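Local coordinates for VC0179-like protein (Escherichia coli, PDB 4XJ6) that probably joins ATP and GTP into cyclic GMP-AMP, as a magnesium-dependent bacterial nucleotidyltransferase related to cyclic GMP-AMP synthase, at residues 63-66 and 67-71; 83-86 and 87-91; 90-93 and 94-98. All coordinates share one frame; numbering follows the deposited sequence.

Contact 1 of 3, residues 63-66 and 67-71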
ATOM      1  N   GLU A  63     -18.843  -1.193  33.757  1.00 27.81           N
ATOM      2  CA  GLU A  63     -19.961  -0.423  33.229  1.00 29.70           C
ATOM      3  C   GLU A  63     -19.601   1.050  33.092  1.00 29.31           C
ATOM      4  O   GLU A  63     -19.937   1.682  32.094  1.00 34.93           O
ATOM      5  CB  GLU A  63     -21.195  -0.588  34.123  1.00 29.82           C
ATOM      6  CG  GLU A  63     -22.353   0.352  33.797  1.00 35.75           C
ATOM      7  CD  GLU A  63     -23.103  -0.017  32.523  1.00 45.29           C
ATOM      8  OE1 GLU A  63     -22.616  -0.870  31.749  1.00 44.99           O
ATOM      9  OE2 GLU A  63     -24.192   0.551  32.297  1.00 51.81           O
ATOM     10  N   SER A  64     -18.910   1.588  34.094  1.00 28.19           N
ATOM     11  CA  SER A  64     -18.473   2.980  34.062  1.00 29.95           C
ATOM     12  C   SER A  64     -17.498   3.217  32.910  1.00 27.55           C
ATOM     13  O   SER A  64     -17.479   4.292  32.312  1.00 26.25           O
ATOM     14  CB  SER A  64     -17.830   3.375  35.394  1.00 33.35           C
ATOM     15  OG  SER A  64     -18.800   3.467  36.425  1.00 33.30           O
ATOM     16  N   VAL A  65     -16.700   2.198  32.601  1.00 27.51           N
ATOM     17  CA  VAL A  65     -15.767   2.257  31.480  1.00 28.00           C
ATOM     18  C   VAL A  65     -16.512   2.330  30.149  1.00 27.21           C
ATOM     19  O   VAL A  65     -16.203   3.170  29.303  1.00 24.69           O
ATOM     20  CB  VAL A  65     -14.821   1.038  31.462  1.00 25.34           C
ATOM     21  CG1 VAL A  65     -14.029   0.989  30.163  1.00 21.62           C
ATOM     22  CG2 VAL A  65     -13.887   1.077  32.660  1.00 29.40           C
ATOM     23  N   ARG A  66     -17.493   1.448  29.975  1.00 30.55           N
ATOM     24  CA  ARG A  66     -18.259   1.383  28.735  1.00 36.54           C
ATOM     25  C   ARG A  66     -19.030   2.677  28.491  1.00 33.95           C
ATOM     26  O   ARG A  66     -19.117   3.154  27.357  1.00 30.28           O
ATOM     27  CB  ARG A  66     -19.229   0.203  28.764  1.00 42.82           C
ATOM     28  CG  ARG A  66     -19.784  -0.173  27.396  1.00 50.77           C
ATOM     29  CD  ARG A  66     -20.877  -1.232  27.503  1.00 57.22           C
ATOM     30  NE  ARG A  66     -21.080  -1.925  26.232  1.00 60.15           N
ATOM     31  CZ  ARG A  66     -21.952  -1.555  25.300  1.00 61.54           C
ATOM     32  NH1 ARG A  66     -22.717  -0.491  25.485  1.00 65.85           N
ATOM     33  NH2 ARG A  66     -22.061  -2.255  24.178  1.00 59.78           N
ATOM     34  N   LEU A  67     -19.587   3.237  29.560  1.00 34.36           N
ATOM     35  CA  LEU A  67     -20.380   4.456  29.471  1.00 33.83           C
ATOM     36  C   LEU A  67     -19.509   5.662  29.130  1.00 32.81           C
ATOM     37  O   LEU A  67     -19.953   6.576  28.435  1.00 35.18           O
ATOM     38  CB  LEU A  67     -21.133   4.698  30.780  1.00 37.09           C
ATOM     39  CG  LEU A  67     -22.186   3.650  31.150  1.00 39.44           C
ATOM     40  CD1 LEU A  67     -22.783   3.941  32.518  1.00 37.06           C
ATOM     41  CD2 LEU A  67     -23.271   3.584  30.086  1.00 43.85           C
ATOM     42  N   LYS A  68     -18.275   5.664  29.623  1.00 31.65           N
ATOM     43  CA  LYS A  68     -17.315   6.707  29.273  1.00 33.34           C
ATOM     44  C   LYS A  68     -16.916   6.609  27.806  1.00 32.75           C
ATOM     45  O   LYS A  68     -16.831   7.619  27.105  1.00 32.47           O
ATOM     46  CB  LYS A  68     -16.071   6.618  30.157  1.00 36.90           C
ATOM     47  CG  LYS A  68     -16.233   7.249  31.525  1.00 39.64           C
ATOM     48  CD  LYS A  68     -14.957   7.118  32.342  1.00 43.58           C
ATOM     49  CE  LYS A  68     -15.081   7.823  33.683  1.00 47.34           C
ATOM     50  NZ  LYS A  68     -15.158   9.301  33.531  1.00 50.15           N
ATOM     51  N   LEU A  69     -16.670   5.385  27.350  1.00 33.02           N
ATOM     52  CA  LEU A  69     -16.281   5.137  25.967  1.00 30.38           C
ATOM     53  C   LEU A  69     -17.401   5.515  24.999  1.00 34.25           C
ATOM     54  O   LEU A  69     -17.145   5.909  23.861  1.00 31.87           O
ATOM     55  CB  LEU A  69     -15.887   3.672  25.776  1.00 24.64           C
ATOM     56  CG  LEU A  69     -14.552   3.237  26.384  1.00 24.72           C
ATOM     57  CD1 LEU A  69     -14.294   1.762  26.109  1.00 19.80           C
ATOM     58  CD2 LEU A  69     -13.403   4.099  25.859  1.00 26.69           C
ATOM     59  N   GLU A  70     -18.643   5.404  25.463  1.00 38.86           N
ATOM     60  CA  GLU A  70     -19.800   5.763  24.649  1.00 42.68           C
ATOM     61  C   GLU A  70     -20.060   7.264  24.679  1.00 40.60           C
ATOM     62  O   GLU A  70     -21.117   7.730  24.257  1.00 51.89           O
ATOM     63  CB  GLU A  70     -21.044   5.011  25.120  1.00 48.78           C
ATOM     64  CG  GLU A  70     -21.156   3.584  24.608  1.00 55.44           C
ATOM     65  CD  GLU A  70     -22.326   2.844  25.227  1.00 66.29           C
ATOM     66  OE1 GLU A  70     -22.931   3.383  26.177  1.00 70.58           O
ATOM     67  OE2 GLU A  70     -22.642   1.726  24.767  1.00 71.22           O
ATOM     68  N   LYS A  71     -19.095   8.016  25.197  1.00 34.99           N
ATOM     69  CA  LYS A  71     -19.111   9.467  25.095  1.00 34.64           C
ATOM     70  C   LYS A  71     -18.001   9.906  24.152  1.00 31.74           C
ATOM     71  O   LYS A  71     -17.850  11.092  23.855  1.00 32.15           O
ATOM     72  CB  LYS A  71     -18.940  10.121  26.468  1.00 35.23           C
ATOM     73  CG  LYS A  71     -20.068   9.831  27.439  1.00 38.47           C
ATOM     74  CD  LYS A  71     -19.748  10.373  28.822  1.00 45.00           C
ATOM     75  CE  LYS A  71     -20.756   9.889  29.852  1.00 49.84           C
ATOM     76  NZ  LYS A  71     -20.193   9.902  31.232  1.00 49.97           N
TER
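Residues 63-66 and 67-71 form the last turns of helix 62-69, where Leu67 N, Lys68 N, Leu69 N and Glu70 N donate in turn to the carbonyls of Glu63, Ser64, Val65 and Arg66, the last of these bonds being the most bent at 137°. Glu70 is the first residue to leave helical torsions, and Lys71 N turns back to Lys68 O, 3.0 Å away. On the side facing the rest of the protein, Val65 and Leu69 lie side by side and point the same way, with Val65 CG1 4.1 Å from Leu69 CD1. Both rest on Val51 of helix 24-57, so this i to i+4 pair forms a short apolar stripe along the buried face. Glu63 and Leu67 are on the exposed side. There the Glu63 chain folds at chi2 (74°) and brings its carboxylate across the branched end of Leu67 at a slant, Glu63 OE2 lying 3.7 Å from Leu67 CD1; this is a contact of a carboxylate oxygen with a methyl group, not a polar bond. Leu67 CG also sits 3.1 Å from Glu63 O, close beside the carbonyl that its own N-H uses. On the side turned to helix 79-90, the extended Arg66 chain runs toward Glu70, and the two pair as a salt bridge through Arg66 NH1 and Glu70 OE2. The modelled separation is too short to be trusted, so the exact placing of both ends is doubtful. Glu70 OE2 has a second cationic partner in Arg82 of helix 79-90, and Arg66 NH2 makes a weak hydrogen bond to Pro79 O. The buried Val65-Leu69 stripe, with Glu63 and Leu67 exposed and charged Arg66 and Glu70 at the margin, is characteristic of an amphipathic helix, here packed against helices 24-57 and 79-90.

Contact 2 of 3, residues 83-86 and 87-91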
ATOM      1  N   ALA A  83     -18.328  -3.067  23.887  1.00 23.91           N
ATOM      2  CA  ALA A  83     -18.202  -3.888  25.084  1.00 24.24           C
ATOM      3  C   ALA A  83     -16.817  -4.522  25.156  1.00 28.60           C
ATOM      4  O   ALA A  83     -16.218  -4.608  26.227  1.00 29.29           O
ATOM      5  CB  ALA A  83     -19.278  -4.963  25.110  1.00 23.40           C
ATOM      6  N   ASP A  84     -16.313  -4.957  24.005  1.00 21.86           N
ATOM      7  CA  ASP A  84     -15.014  -5.614  23.931  1.00 24.23           C
ATOM      8  C   ASP A  84     -13.889  -4.648  24.291  1.00 27.32           C
ATOM      9  O   ASP A  84     -13.016  -4.973  25.098  1.00 21.88           O
ATOM     10  CB  ASP A  84     -14.786  -6.191  22.535  1.00 22.38           C
ATOM     11  CG  ASP A  84     -13.621  -7.159  22.490  1.00 33.05           C
ATOM     12  OD1 ASP A  84     -13.163  -7.599  23.567  1.00 32.86           O
ATOM     13  OD2 ASP A  84     -13.173  -7.492  21.373  1.00 36.18           O
ATOM     14  N   LEU A  85     -13.921  -3.460  23.691  1.00 24.31           N
ATOM     15  CA  LEU A  85     -12.924  -2.431  23.968  1.00 26.10           C
ATOM     16  C   LEU A  85     -13.000  -1.982  25.421  1.00 29.41           C
ATOM     17  O   LEU A  85     -11.982  -1.665  26.037  1.00 30.61           O
ATOM     18  CB  LEU A  85     -13.112  -1.233  23.035  1.00 26.19           C
ATOM     19  CG  LEU A  85     -12.042  -0.145  23.150  1.00 27.14           C
ATOM     20  CD1 LEU A  85     -10.652  -0.729  22.922  1.00 24.30           C
ATOM     21  CD2 LEU A  85     -12.323   0.993  22.177  1.00 25.67           C
ATOM     22  N   ALA A  86     -14.216  -1.960  25.959  1.00 29.37           N
ATOM     23  CA  ALA A  86     -14.430  -1.629  27.362  1.00 23.33           C
ATOM     24  C   ALA A  86     -13.716  -2.634  28.253  1.00 26.00           C
ATOM     25  O   ALA A  86     -13.026  -2.260  29.199  1.00 27.31           O
ATOM     26  CB  ALA A  86     -15.918  -1.591  27.684  1.00 22.01           C
ATOM     27  N   ARG A  87     -13.881  -3.914  27.933  1.00 24.68           N
ATOM     28  CA  ARG A  87     -13.232  -4.982  28.682  1.00 27.63           C
ATOM     29  C   ARG A  87     -11.713  -4.888  28.594  1.00 29.63           C
ATOM     30  O   ARG A  87     -11.025  -4.943  29.611  1.00 24.70           O
ATOM     31  CB  ARG A  87     -13.697  -6.348  28.182  1.00 24.13           C
ATOM     32  CG  ARG A  87     -15.138  -6.674  28.530  1.00 31.82           C
ATOM     33  CD  ARG A  87     -15.451  -8.136  28.272  1.00 25.91           C
ATOM     34  NE  ARG A  87     -15.347  -8.483  26.858  1.00 28.12           N
ATOM     35  CZ  ARG A  87     -16.355  -8.399  25.996  1.00 29.26           C
ATOM     36  NH1 ARG A  87     -17.542  -7.974  26.406  1.00 25.63           N
ATOM     37  NH2 ARG A  87     -16.181  -8.738  24.726  1.00 27.83           N
ATOM     38  N   LEU A  88     -11.204  -4.747  27.372  1.00 25.72           N
ATOM     39  CA  LEU A  88      -9.765  -4.675  27.128  1.00 26.09           C
ATOM     40  C   LEU A  88      -9.095  -3.543  27.899  1.00 25.00           C
ATOM     41  O   LEU A  88      -8.039  -3.735  28.497  1.00 26.93           O
ATOM     42  CB  LEU A  88      -9.492  -4.507  25.633  1.00 25.17           C
ATOM     43  CG  LEU A  88      -9.847  -5.701  24.751  1.00 24.81           C
ATOM     44  CD1 LEU A  88      -9.759  -5.325  23.281  1.00 22.53           C
ATOM     45  CD2 LEU A  88      -8.933  -6.875  25.066  1.00 25.43           C
ATOM     46  N   ILE A  89      -9.706  -2.364  27.874  1.00 22.88           N
ATOM     47  CA  ILE A  89      -9.179  -1.213  28.602  1.00 29.13           C
ATOM     48  C   ILE A  89      -9.309  -1.444  30.106  1.00 31.51           C
ATOM     49  O   ILE A  89      -8.448  -1.040  30.890  1.00 34.20           O
ATOM     50  CB  ILE A  89      -9.906   0.088  28.196  1.00 26.63           C
ATOM     51  CG1 ILE A  89      -9.566   0.456  26.752  1.00 21.49           C
ATOM     52  CG2 ILE A  89      -9.544   1.244  29.122  1.00 23.05           C
ATOM     53  CD1 ILE A  89     -10.278   1.697  26.266  1.00 27.35           C
ATOM     54  N   PHE A  90     -10.385  -2.115  30.496  1.00 27.03           N
ATOM     55  CA  PHE A  90     -10.638  -2.430  31.895  1.00 26.44           C
ATOM     56  C   PHE A  90      -9.580  -3.372  32.467  1.00 27.35           C
ATOM     57  O   PHE A  90      -9.102  -3.173  33.584  1.00 28.24           O
ATOM     58  CB  PHE A  90     -12.033  -3.044  32.044  1.00 27.35           C
ATOM     59  CG  PHE A  90     -12.369  -3.478  33.443  1.00 30.04           C
ATOM     60  CD1 PHE A  90     -12.914  -2.586  34.351  1.00 25.20           C
ATOM     61  CD2 PHE A  90     -12.160  -4.788  33.841  1.00 29.59           C
ATOM     62  CE1 PHE A  90     -13.231  -2.992  35.633  1.00 26.08           C
ATOM     63  CE2 PHE A  90     -12.470  -5.199  35.118  1.00 32.74           C
ATOM     64  CZ  PHE A  90     -13.008  -4.299  36.019  1.00 31.58           C
ATOM     65  N   GLU A  91      -9.207  -4.388  31.694  1.00 32.21           N
ATOM     66  CA  GLU A  91      -8.386  -5.471  32.227  1.00 37.33           C
ATOM     67  C   GLU A  91      -6.973  -5.560  31.644  1.00 37.25           C
ATOM     68  O   GLU A  91      -6.340  -6.613  31.713  1.00 44.02           O
ATOM     69  CB  GLU A  91      -9.104  -6.809  32.022  1.00 42.27           C
ATOM     70  CG  GLU A  91      -9.202  -7.262  30.576  1.00 43.65           C
ATOM     71  CD  GLU A  91     -10.207  -8.379  30.378  1.00 49.84           C
ATOM     72  OE1 GLU A  91      -9.791  -9.554  30.311  1.00 54.39           O
ATOM     73  OE2 GLU A  91     -11.415  -8.081  30.282  1.00 50.58           O
TER
HETATM   74  O   HOH W   1     -12.591  -8.837  25.808  1.00 27.93           O
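Arg87 reaches back over Asp84 in the amphipathic helix 79-90, joined to it by an i to i+3 salt bridge and a bridging water. The direct pair is long, Arg87 NH2 to Asp84 OD1 at 3.4 Å, and the side chains cross at about a right angle with their flat groups 28° apart. Water does the closer work: it donates to Asp84 OD1 over 2.6 Å and accepts from Arg87 NE over 3.0 Å, lying at the guanidinium edge, in its plane. OD1 thus has both a water and a cation, while NH2 has a further salt-bridge partner in Glu80. A bend at chi3 (-64°) folds the guanidinium back so that one face lies over Asp84 CA and Ala83 O, both offset toward the rim of the group. Along the main chain, the acceptors are satisfied in the regular helical way: Ala83 O, Asp84 O, Leu85 O and Ala86 O receive Arg87 N, Leu88 N, Ile89 N and Phe90 N. Glu91 N continues the series to Arg87 O at the helix end. Ala86 packs on Leu69 and on the Arg66 chain of helix 62-69, Leu85 on Leu155 of helix 149-166. Within the helix, Ile89 CD1 meets Leu85 at its branch point, 4.0 Å from Leu85 CG.

Contact 3 of 3, residues 90-93 and 94-98; sequences FEME and DEARD
The chain leaves helical torsions at Glu91 and is extended at Met92 and Glu93, the latter the N-cap position of the next helix, whose first turn is closed by Arg97 N bonding to Glu93 O at 2.7 Å, nearly along the C=O axis. From that turn Arg97 reaches back along the link. With CG anti to the backbone N (chi1 -165°) and a bend at chi3, its guanidinium is laid against Met92, whose CG sits over the centre of one face, 3.5 Å from Arg97 CZ. This is a corner between two consecutive helices in which an arginine of the second meets the C-terminal end of the first: Arg97 NH2 makes a weak hydrogen bond to Phe90 O (3.0 Å, 129°) at the guanidinium edge, and Arg97 NH1 bonds to Ile89 O and to Ala52 O of helix 24-57. Met92 O lies 3.1 Å from Arg97 NH2. Beyond the guanidinium, the Met92 chain turns at chi3 and carries CE to 3.7 Å from both Arg97 CA and Ala96 O. On the outer side, Glu95 bends its carboxylate back toward Glu93, Glu95 OE1 coming to 3.5 Å from Glu93 CB, whereas Asp94 and Asp98 both form salt bridges with Arg56.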
ATOM      1  N   PHE A  90     -10.385  -2.115  30.496  1.00 27.03           N
ATOM      2  CA  PHE A  90     -10.638  -2.430  31.895  1.00 26.44           C
ATOM      3  C   PHE A  90      -9.580  -3.372  32.467  1.00 27.35           C
ATOM      4  O   PHE A  90      -9.102  -3.173  33.584  1.00 28.24           O
ATOM      5  CB  PHE A  90     -12.033  -3.044  32.044  1.00 27.35           C
ATOM      6  CG  PHE A  90     -12.369  -3.478  33.443  1.00 30.04           C
ATOM      7  CD1 PHE A  90     -12.914  -2.586  34.351  1.00 25.20           C
ATOM      8  CD2 PHE A  90     -12.160  -4.788  33.841  1.00 29.59           C
ATOM      9  CE1 PHE A  90     -13.231  -2.992  35.633  1.00 26.08           C
ATOM     10  CE2 PHE A  90     -12.470  -5.199  35.118  1.00 32.74           C
ATOM     11  CZ  PHE A  90     -13.008  -4.299  36.019  1.00 31.58           C
ATOM     12  N   GLU A  91      -9.207  -4.388  31.694  1.00 32.21           N
ATOM     13  CA  GLU A  91      -8.386  -5.471  32.227  1.00 37.33           C
ATOM     14  C   GLU A  91      -6.973  -5.560  31.644  1.00 37.25           C
ATOM     15  O   GLU A  91      -6.340  -6.613  31.713  1.00 44.02           O
ATOM     16  CB  GLU A  91      -9.104  -6.809  32.022  1.00 42.27           C
ATOM     17  CG  GLU A  91      -9.202  -7.262  30.576  1.00 43.65           C
ATOM     18  CD  GLU A  91     -10.207  -8.379  30.378  1.00 49.84           C
ATOM     19  OE1 GLU A  91      -9.791  -9.554  30.311  1.00 54.39           O
ATOM     20  OE2 GLU A  91     -11.415  -8.081  30.282  1.00 50.58           O
ATOM     21  N   MET A  92      -6.469  -4.462  31.089  1.00 31.92           N
ATOM     22  CA  MET A  92      -5.096  -4.456  30.591  1.00 37.21           C
ATOM     23  C   MET A  92      -4.116  -4.347  31.762  1.00 39.31           C
ATOM     24  O   MET A  92      -4.324  -3.560  32.686  1.00 36.72           O
ATOM     25  CB  MET A  92      -4.882  -3.317  29.588  1.00 38.60           C
ATOM     26  CG  MET A  92      -5.124  -1.924  30.136  1.00 39.56           C
ATOM     27  SD  MET A  92      -5.119  -0.670  28.832  1.00 38.50           S
ATOM     28  CE  MET A  92      -3.542  -0.996  28.054  1.00 25.50           C
ATOM     29  N   GLU A  93      -3.061  -5.156  31.723  1.00 42.72           N
ATOM     30  CA  GLU A  93      -2.086  -5.221  32.812  1.00 45.29           C
ATOM     31  C   GLU A  93      -1.420  -3.872  33.086  1.00 40.22           C
ATOM     32  O   GLU A  93      -1.376  -3.002  32.214  1.00 34.83           O
ATOM     33  CB  GLU A  93      -1.018  -6.273  32.503  1.00 52.58           C
ATOM     34  CG  GLU A  93      -1.516  -7.709  32.582  1.00 60.94           C
ATOM     35  CD  GLU A  93      -0.426  -8.720  32.280  1.00 66.58           C
ATOM     36  OE1 GLU A  93       0.200  -8.619  31.205  1.00 65.25           O
ATOM     37  OE2 GLU A  93      -0.190  -9.612  33.123  1.00 70.48           O
ATOM     38  N   ASP A  94      -0.912  -3.710  34.306  1.00 39.71           N
ATOM     39  CA  ASP A  94      -0.283  -2.461  34.733  1.00 42.12           C
ATOM     40  C   ASP A  94       0.829  -2.024  33.785  1.00 45.25           C
ATOM     41  O   ASP A  94       0.907  -0.858  33.405  1.00 45.76           O
ATOM     42  CB  ASP A  94       0.275  -2.599  36.152  1.00 43.48           C
ATOM     43  CG  ASP A  94      -0.810  -2.587  37.213  1.00 48.04           C
ATOM     44  OD1 ASP A  94      -1.726  -1.743  37.118  1.00 48.18           O
ATOM     45  OD2 ASP A  94      -0.748  -3.421  38.142  1.00 54.91           O
ATOM     46  N   GLU A  95       1.680  -2.969  33.400  1.00 45.78           N
ATOM     47  CA  GLU A  95       2.802  -2.680  32.513  1.00 44.89           C
ATOM     48  C   GLU A  95       2.312  -2.205  31.146  1.00 39.52           C
ATOM     49  O   GLU A  95       2.799  -1.209  30.612  1.00 39.57           O
ATOM     50  CB  GLU A  95       3.691  -3.916  32.352  1.00 55.07           C
ATOM     51  CG  GLU A  95       4.242  -4.480  33.657  1.00 65.34           C
ATOM     52  CD  GLU A  95       3.222  -5.298  34.429  1.00 72.26           C
ATOM     53  OE1 GLU A  95       2.066  -5.407  33.969  1.00 72.38           O
ATOM     54  OE2 GLU A  95       3.579  -5.831  35.500  1.00 76.31           O
ATOM     55  N   ALA A  96       1.345  -2.926  30.587  1.00 37.16           N
ATOM     56  CA  ALA A  96       0.756  -2.551  29.308  1.00 27.15           C
ATOM     57  C   ALA A  96       0.030  -1.218  29.437  1.00 31.73           C
ATOM     58  O   ALA A  96       0.093  -0.380  28.537  1.00 31.06           O
ATOM     59  CB  ALA A  96      -0.194  -3.630  28.815  1.00 27.10           C
ATOM     60  N   ARG A  97      -0.651  -1.028  30.564  1.00 31.13           N
ATOM     61  CA  ARG A  97      -1.401   0.198  30.806  1.00 29.93           C
ATOM     62  C   ARG A  97      -0.460   1.394  30.909  1.00 33.53           C
ATOM     63  O   ARG A  97      -0.751   2.465  30.378  1.00 34.89           O
ATOM     64  CB  ARG A  97      -2.246   0.077  32.075  1.00 33.22           C
ATOM     65  CG  ARG A  97      -3.311   1.156  32.204  1.00 33.54           C
ATOM     66  CD  ARG A  97      -4.049   1.069  33.528  1.00 34.28           C
ATOM     67  NE  ARG A  97      -4.792  -0.178  33.666  1.00 34.45           N
ATOM     68  CZ  ARG A  97      -6.013  -0.373  33.175  1.00 33.73           C
ATOM     69  NH1 ARG A  97      -6.626   0.598  32.508  1.00 31.19           N
ATOM     70  NH2 ARG A  97      -6.619  -1.540  33.345  1.00 29.14           N
ATOM     71  N   ASP A  98       0.668   1.199  31.588  1.00 31.38           N
ATOM     72  CA  ASP A  98       1.677   2.243  31.734  1.00 29.94           C
ATOM     73  C   ASP A  98       2.182   2.712  30.374  1.00 30.06           C
ATOM     74  O   ASP A  98       2.314   3.911  30.130  1.00 30.19           O
ATOM     75  CB  ASP A  98       2.849   1.745  32.583  1.00 28.96           C
ATOM     76  CG  ASP A  98       2.489   1.601  34.047  1.00 44.04           C
ATOM     77  OD1 ASP A  98       1.522   2.255  34.488  1.00 42.07           O
ATOM     78  OD2 ASP A  98       3.173   0.834  34.758  1.00 43.78           O
TER

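Overall arrangement
The three contacts follow one another along the chain, on consecutive helices 62-69, 79-90 and 94-102, all packing against helix 24-57, far from the chain's centre. Contacts 1 and 2 lie about 10 Å apart between centres and share an apolar seam, with Leu69 CD1 3.6 Å from Ala86 CA. Contacts 2 and 3 have Phe90 and Glu91 in common. Each is partly buried, but among touching residues contact 3 has the most exposed and contact 2 none. Their chemistry differs: contacts 1 and 2 combine apolar faces with within-helix charged pairs, that of contact 1 doubtful in detail and that of contact 2 long, whereas contact 3, at a corner, uses a buried arginine on main-chain carbonyls.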